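Local coordinates for protein probable zinc protease (PDB 4NNZ) that is probably a zinc metallopeptidase subunit of the M16 family, which would cleave peptide bonds as part of a heterodimeric protease, at residues R234-I248 and T411-V423. Numbering follows the deposited sequence.
Sequences RRLKLYVRTQLPNLI and TPSRLTLAQVLPV
Strand 415-422, the last of the modelled chain, lies between strands 233-240 and 246-253 of one sheet, parallel to the first and antiparallel to the second, so both its edges are zipped by backbone hydrogen bonds. On the parallel side L236 is gripped twice: its N donates to L417 O at 2.7 Å, and its O accepts from Q419 N at 2.8 Å. On the antiparallel side I248 and A418 form a hydrogen-bonded pair, as do N246 and V420, where V420 N reaches N246 O almost straight (177°).

The face carrying L236, A418, V420 and I248 is largely apolar, and L236, V420 and I248 pack on helix 140-152; beta-branched V420 and I248 suit extended strands facing a helix. A418 fits here because its small CB sits close against L236 CB, 3.7 Å away. R234 shares this face; its chain folds at chi2 (78°) and chi3 (102°), bringing the guanidinium back beside T416, whose OG1 lies 3.1 Å from NH2 above one face rather than in line with an N-H. Its NH1 and NH2 bond instead to G232 O and N252 OD1, and NE makes a weak bond to A151 O.

The other face meets helix 325-341. L417 CG stands 4.0 Å from L247 CD1, while its CD2 lies over one face of the R235 guanidinium; R235 is long enough to run alongside L417 and still salt-bridge E329. Further along, L421 CB packs 3.8 Å from Y239 CD1. P245 CG lies 3.6 Å from P422 CD, the rings crossing at about a right angle.

Strand 233-240 also pairs antiparallel with the second copy of this protein. A C-terminal strand inserted between two sequence-consecutive strands, with helices on the sheet, fits the alpha/beta domain of M16 peptidases.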
loop_
_atom_site.group_PDB
_atom_site.type_symbol
_atom_site.label_atom_id
_atom_site.label_comp_id
_atom_site.label_asym_id
_atom_site.label_seq_id
_atom_site.Cartn_x
_atom_site.Cartn_y
_atom_site.Cartn_z
ATOM N N ARG A 234 -5.573 9.389 -12.145
ATOM C CA ARG A 234 -4.636 8.346 -12.497
ATOM C C ARG A 234 -5.130 7.632 -13.716
ATOM O O ARG A 234 -6.199 7.166 -13.717
ATOM C CB ARG A 234 -4.516 7.313 -11.384
ATOM C CG ARG A 234 -4.116 7.823 -10.029
ATOM C CD ARG A 234 -5.271 8.464 -9.335
ATOM N NE ARG A 234 -5.823 7.583 -8.353
ATOM C CZ ARG A 234 -6.970 7.773 -7.761
ATOM N NH1 ARG A 234 -7.698 8.815 -8.035
ATOM N NH2 ARG A 234 -7.360 6.930 -6.873
ATOM N N ARG A 235 -4.320 7.539 -14.744
ATOM C CA ARG A 235 -4.666 6.803 -15.924
ATOM C C ARG A 235 -3.709 5.643 -16.128
ATOM O O ARG A 235 -2.547 5.824 -16.052
ATOM C CB ARG A 235 -4.661 7.743 -17.111
ATOM C CG ARG A 235 -5.396 9.013 -16.815
ATOM C CD ARG A 235 -5.454 9.959 -17.974
ATOM N NE ARG A 235 -5.981 9.309 -19.131
ATOM C CZ ARG A 235 -7.234 9.362 -19.522
ATOM N NH1 ARG A 235 -8.124 10.063 -18.856
ATOM N NH2 ARG A 235 -7.570 8.692 -20.588
ATOM N N LEU A 236 -4.225 4.442 -16.376
ATOM C CA LEU A 236 -3.409 3.243 -16.579
ATOM C C LEU A 236 -3.558 2.675 -17.953
ATOM O O LEU A 236 -4.597 2.714 -18.503
ATOM C CB LEU A 236 -3.788 2.142 -15.631
ATOM C CG LEU A 236 -3.060 2.088 -14.337
ATOM C CD1 LEU A 236 -3.567 3.240 -13.530
ATOM C CD2 LEU A 236 -3.389 0.793 -13.660
ATOM N N LYS A 237 -2.478 2.173 -18.506
ATOM C CA LYS A 237 -2.524 1.456 -19.742
ATOM C C LYS A 237 -1.889 0.118 -19.559
ATOM O O LYS A 237 -0.765 0.043 -19.199
ATOM C CB LYS A 237 -1.764 2.210 -20.798
ATOM C CG LYS A 237 -2.296 1.952 -22.178
ATOM C CD LYS A 237 -1.505 2.670 -23.224
ATOM C CE LYS A 237 -2.089 4.030 -23.451
ATOM N NZ LYS A 237 -2.036 4.458 -24.872
ATOM N N LEU A 238 -2.630 -0.944 -19.794
ATOM C CA LEU A 238 -2.124 -2.278 -19.639
ATOM C C LEU A 238 -2.342 -3.116 -20.857
ATOM O O LEU A 238 -3.410 -3.165 -21.371
ATOM C CB LEU A 238 -2.816 -2.961 -18.503
ATOM C CG LEU A 238 -2.618 -2.384 -17.139
ATOM C CD1 LEU A 238 -3.850 -2.637 -16.307
ATOM C CD2 LEU A 238 -1.406 -3.054 -16.547
ATOM N N TYR A 239 -1.311 -3.815 -21.265
ATOM C CA TYR A 239 -1.409 -4.713 -22.368
ATOM C C TYR A 239 -1.450 -6.127 -21.860
ATOM O O TYR A 239 -0.596 -6.561 -21.142
ATOM C CB TYR A 239 -0.220 -4.525 -23.266
ATOM C CG TYR A 239 -0.214 -3.207 -23.957
ATOM C CD1 TYR A 239 -0.904 -3.027 -25.116
ATOM C CD2 TYR A 239 0.476 -2.154 -23.444
ATOM C CE1 TYR A 239 -0.903 -1.837 -25.750
ATOM C CE2 TYR A 239 0.481 -0.958 -24.073
ATOM C CZ TYR A 239 -0.213 -0.809 -25.231
ATOM O OH TYR A 239 -0.221 0.382 -25.858
ATOM N N VAL A 240 -2.483 -6.839 -22.239
ATOM C CA VAL A 240 -2.726 -8.147 -21.710
ATOM C C VAL A 240 -3.182 -9.059 -22.791
ATOM O O VAL A 240 -3.472 -8.649 -23.876
ATOM C CB VAL A 240 -3.787 -8.125 -20.648
ATOM C CG1 VAL A 240 -3.205 -7.598 -19.381
ATOM C CG2 VAL A 240 -4.935 -7.278 -21.092
ATOM N N ARG A 241 -3.220 -10.322 -22.469
ATOM C CA ARG A 241 -3.578 -11.315 -23.416
ATOM C C ARG A 241 -5.076 -11.392 -23.484
ATOM O O ARG A 241 -5.673 -12.267 -22.957
ATOM C CB ARG A 241 -2.993 -12.629 -22.976
ATOM C CG ARG A 241 -1.849 -13.059 -23.836
ATOM C CD ARG A 241 -0.512 -13.099 -23.146
ATOM N NE ARG A 241 0.384 -13.954 -23.916
ATOM C CZ ARG A 241 1.516 -13.568 -24.502
ATOM N NH1 ARG A 241 1.949 -12.322 -24.404
ATOM N NH2 ARG A 241 2.229 -14.449 -25.181
ATOM N N THR A 242 -5.677 -10.418 -24.118
ATOM C CA THR A 242 -7.103 -10.366 -24.204
ATOM C C THR A 242 -7.418 -10.110 -25.655
ATOM O O THR A 242 -6.557 -9.718 -26.386
ATOM C CB THR A 242 -7.682 -9.254 -23.323
ATOM O OG1 THR A 242 -9.037 -9.020 -23.698
ATOM C CG2 THR A 242 -6.927 -7.985 -23.499
ATOM N N GLN A 243 -8.630 -10.382 -26.084
ATOM C CA GLN A 243 -8.980 -10.097 -27.442
ATOM C C GLN A 243 -9.752 -8.840 -27.572
ATOM O O GLN A 243 -9.810 -8.269 -28.622
ATOM C CB GLN A 243 -9.783 -11.239 -28.023
ATOM C CG GLN A 243 -9.203 -11.741 -29.318
ATOM C CD GLN A 243 -7.715 -11.929 -29.229
ATOM O OE1 GLN A 243 -6.932 -11.142 -29.752
ATOM N NE2 GLN A 243 -7.319 -12.966 -28.548
ATOM N N LEU A 244 -10.362 -8.412 -26.494
ATOM C CA LEU A 244 -11.178 -7.222 -26.538
ATOM C C LEU A 244 -10.694 -6.064 -25.680
ATOM O O LEU A 244 -10.579 -6.155 -24.480
ATOM C CB LEU A 244 -12.603 -7.582 -26.163
ATOM C CG LEU A 244 -13.430 -8.250 -27.251
ATOM C CD1 LEU A 244 -14.887 -8.241 -26.880
ATOM C CD2 LEU A 244 -13.242 -7.558 -28.573
ATOM N N PRO A 245 -10.485 -4.932 -26.291
ATOM C CA PRO A 245 -10.105 -3.731 -25.566
ATOM C C PRO A 245 -11.201 -3.275 -24.643
ATOM O O PRO A 245 -12.329 -3.381 -25.006
ATOM C CB PRO A 245 -9.944 -2.721 -26.667
ATOM C CG PRO A 245 -9.560 -3.518 -27.832
ATOM C CD PRO A 245 -10.260 -4.814 -27.723
ATOM N N ASN A 246 -10.880 -2.778 -23.465
ATOM C CA ASN A 246 -11.910 -2.352 -22.548
ATOM C C ASN A 246 -11.492 -1.310 -21.545
ATOM O O ASN A 246 -10.343 -1.114 -21.300
ATOM C CB ASN A 246 -12.564 -3.545 -21.881
ATOM C CG ASN A 246 -11.653 -4.248 -20.927
ATOM O OD1 ASN A 246 -10.688 -4.843 -21.321
ATOM N ND2 ASN A 246 -11.968 -4.168 -19.653
ATOM N N LEU A 247 -12.468 -0.635 -20.986
ATOM C CA LEU A 247 -12.250 0.522 -20.182
ATOM C C LEU A 247 -12.752 0.303 -18.801
ATOM O O LEU A 247 -13.811 -0.198 -18.618
ATOM C CB LEU A 247 -12.977 1.705 -20.784
ATOM C CG LEU A 247 -12.579 3.064 -20.248
ATOM C CD1 LEU A 247 -11.161 3.381 -20.613
ATOM C CD2 LEU A 247 -13.486 4.107 -20.803
ATOM N N ILE A 248 -11.966 0.687 -17.821
ATOM C CA ILE A 248 -12.392 0.643 -16.459
ATOM C C ILE A 248 -12.264 2.022 -15.879
ATOM O O ILE A 248 -11.247 2.595 -15.952
ATOM C CB ILE A 248 -11.499 -0.302 -15.666
ATOM C CG1 ILE A 248 -11.233 -1.561 -16.460
ATOM C CG2 ILE A 248 -12.095 -0.610 -14.313
ATOM C CD1 ILE A 248 -10.671 -2.691 -15.651
ATOM N N THR A 411 -15.714 13.512 -10.314
ATOM C CA THR A 411 -14.756 14.499 -10.670
ATOM C C THR A 411 -13.495 13.814 -11.107
ATOM O O THR A 411 -13.212 12.746 -10.656
ATOM C CB THR A 411 -14.441 15.366 -9.470
ATOM O OG1 THR A 411 -13.686 14.624 -8.537
ATOM C CG2 THR A 411 -15.670 15.789 -8.813
ATOM N N PRO A 412 -12.715 14.423 -11.961
ATOM C CA PRO A 412 -11.502 13.786 -12.427
ATOM C C PRO A 412 -10.525 13.596 -11.321
ATOM O O PRO A 412 -9.708 12.752 -11.410
ATOM C CB PRO A 412 -10.976 14.753 -13.444
ATOM C CG PRO A 412 -12.169 15.379 -13.985
ATOM C CD PRO A 412 -13.161 15.451 -12.893
ATOM N N SER A 413 -10.628 14.374 -10.276
ATOM C CA SER A 413 -9.743 14.251 -9.148
ATOM C C SER A 413 -9.943 12.977 -8.395
ATOM O O SER A 413 -9.145 12.634 -7.605
ATOM C CB SER A 413 -9.859 15.432 -8.217
ATOM O OG SER A 413 -11.169 15.636 -7.817
ATOM N N ARG A 414 -11.039 12.305 -8.632
ATOM C CA ARG A 414 -11.345 11.108 -7.912
ATOM C C ARG A 414 -11.244 9.882 -8.769
ATOM O O ARG A 414 -11.578 8.835 -8.353
ATOM C CB ARG A 414 -12.733 11.211 -7.330
ATOM C CG ARG A 414 -12.864 12.261 -6.279
ATOM C CD ARG A 414 -14.292 12.653 -6.064
ATOM N NE ARG A 414 -14.447 13.322 -4.801
ATOM C CZ ARG A 414 -14.320 14.620 -4.618
ATOM N NH1 ARG A 414 -14.057 15.396 -5.617
ATOM N NH2 ARG A 414 -14.478 15.134 -3.435
ATOM N N LEU A 415 -10.767 10.052 -9.973
ATOM C CA LEU A 415 -10.808 9.041 -10.975
ATOM C C LEU A 415 -9.534 8.251 -11.168
ATOM O O LEU A 415 -8.486 8.811 -11.262
ATOM C CB LEU A 415 -11.177 9.686 -12.291
ATOM C CG LEU A 415 -11.018 8.852 -13.537
ATOM C CD1 LEU A 415 -12.125 7.840 -13.607
ATOM C CD2 LEU A 415 -11.049 9.728 -14.745
ATOM N N THR A 416 -9.665 6.936 -11.216
ATOM C CA THR A 416 -8.679 6.034 -11.747
ATOM C C THR A 416 -9.288 5.406 -12.973
ATOM O O THR A 416 -10.309 4.810 -12.913
ATOM C CB THR A 416 -8.359 4.901 -10.786
ATOM O OG1 THR A 416 -8.199 5.402 -9.482
ATOM C CG2 THR A 416 -7.123 4.243 -11.157
ATOM N N LEU A 417 -8.639 5.575 -14.094
ATOM C CA LEU A 417 -9.099 5.029 -15.335
ATOM C C LEU A 417 -8.045 4.128 -15.926
ATOM O O LEU A 417 -6.919 4.488 -15.988
ATOM C CB LEU A 417 -9.418 6.150 -16.302
ATOM C CG LEU A 417 -9.701 5.760 -17.729
ATOM C CD1 LEU A 417 -10.602 6.752 -18.381
ATOM C CD2 LEU A 417 -8.436 5.605 -18.512
ATOM N N ALA A 418 -8.426 2.942 -16.357
ATOM C CA ALA A 418 -7.485 2.040 -16.972
ATOM C C ALA A 418 -7.898 1.506 -18.323
ATOM O O ALA A 418 -8.981 1.076 -18.470
ATOM C CB ALA A 418 -7.199 0.901 -16.047
ATOM N N GLN A 419 -6.997 1.500 -19.288
ATOM C CA GLN A 419 -7.256 0.912 -20.577
ATOM C C GLN A 419 -6.622 -0.442 -20.609
ATOM O O GLN A 419 -5.464 -0.578 -20.354
ATOM C CB GLN A 419 -6.688 1.777 -21.692
ATOM C CG GLN A 419 -7.086 3.230 -21.579
ATOM C CD GLN A 419 -6.912 4.055 -22.829
ATOM O OE1 GLN A 419 -6.004 3.878 -23.598
ATOM N NE2 GLN A 419 -7.781 4.998 -23.001
ATOM N N VAL A 420 -7.406 -1.452 -20.894
ATOM C CA VAL A 420 -6.858 -2.760 -20.985
ATOM C C VAL A 420 -6.810 -3.141 -22.422
ATOM O O VAL A 420 -7.807 -3.251 -23.052
ATOM C CB VAL A 420 -7.713 -3.760 -20.244
ATOM C CG1 VAL A 420 -7.014 -5.080 -20.161
ATOM C CG2 VAL A 420 -8.051 -3.251 -18.876
ATOM N N LEU A 421 -5.624 -3.311 -22.937
ATOM C CA LEU A 421 -5.477 -3.493 -24.338
ATOM C C LEU A 421 -4.898 -4.796 -24.730
ATOM O O LEU A 421 -4.117 -5.367 -24.040
ATOM C CB LEU A 421 -4.645 -2.384 -24.927
ATOM C CG LEU A 421 -5.299 -1.032 -24.871
ATOM C CD1 LEU A 421 -4.280 0.001 -25.235
ATOM C CD2 LEU A 421 -6.440 -0.969 -25.829
ATOM N N PRO A 422 -5.257 -5.244 -25.910
ATOM C CA PRO A 422 -4.740 -6.488 -26.442
ATOM C C PRO A 422 -3.353 -6.340 -26.921
ATOM O O PRO A 422 -3.057 -5.370 -27.532
ATOM C CB PRO A 422 -5.630 -6.750 -27.634
ATOM C CG PRO A 422 -6.383 -5.524 -27.864
ATOM C CD PRO A 422 -6.514 -4.878 -26.554
ATOM N N VAL A 423 -2.515 -7.312 -26.655
ATOM C CA VAL A 423 -1.197 -7.324 -27.222
ATOM C C VAL A 423 -1.031 -8.415 -28.273
ATOM O O VAL A 423 -1.840 -8.569 -29.179
ATOM C CB VAL A 423 -0.132 -7.496 -26.149
ATOM C CG1 VAL A 423 -0.314 -8.781 -25.404
ATOM C CG2 VAL A 423 1.223 -7.483 -26.788
#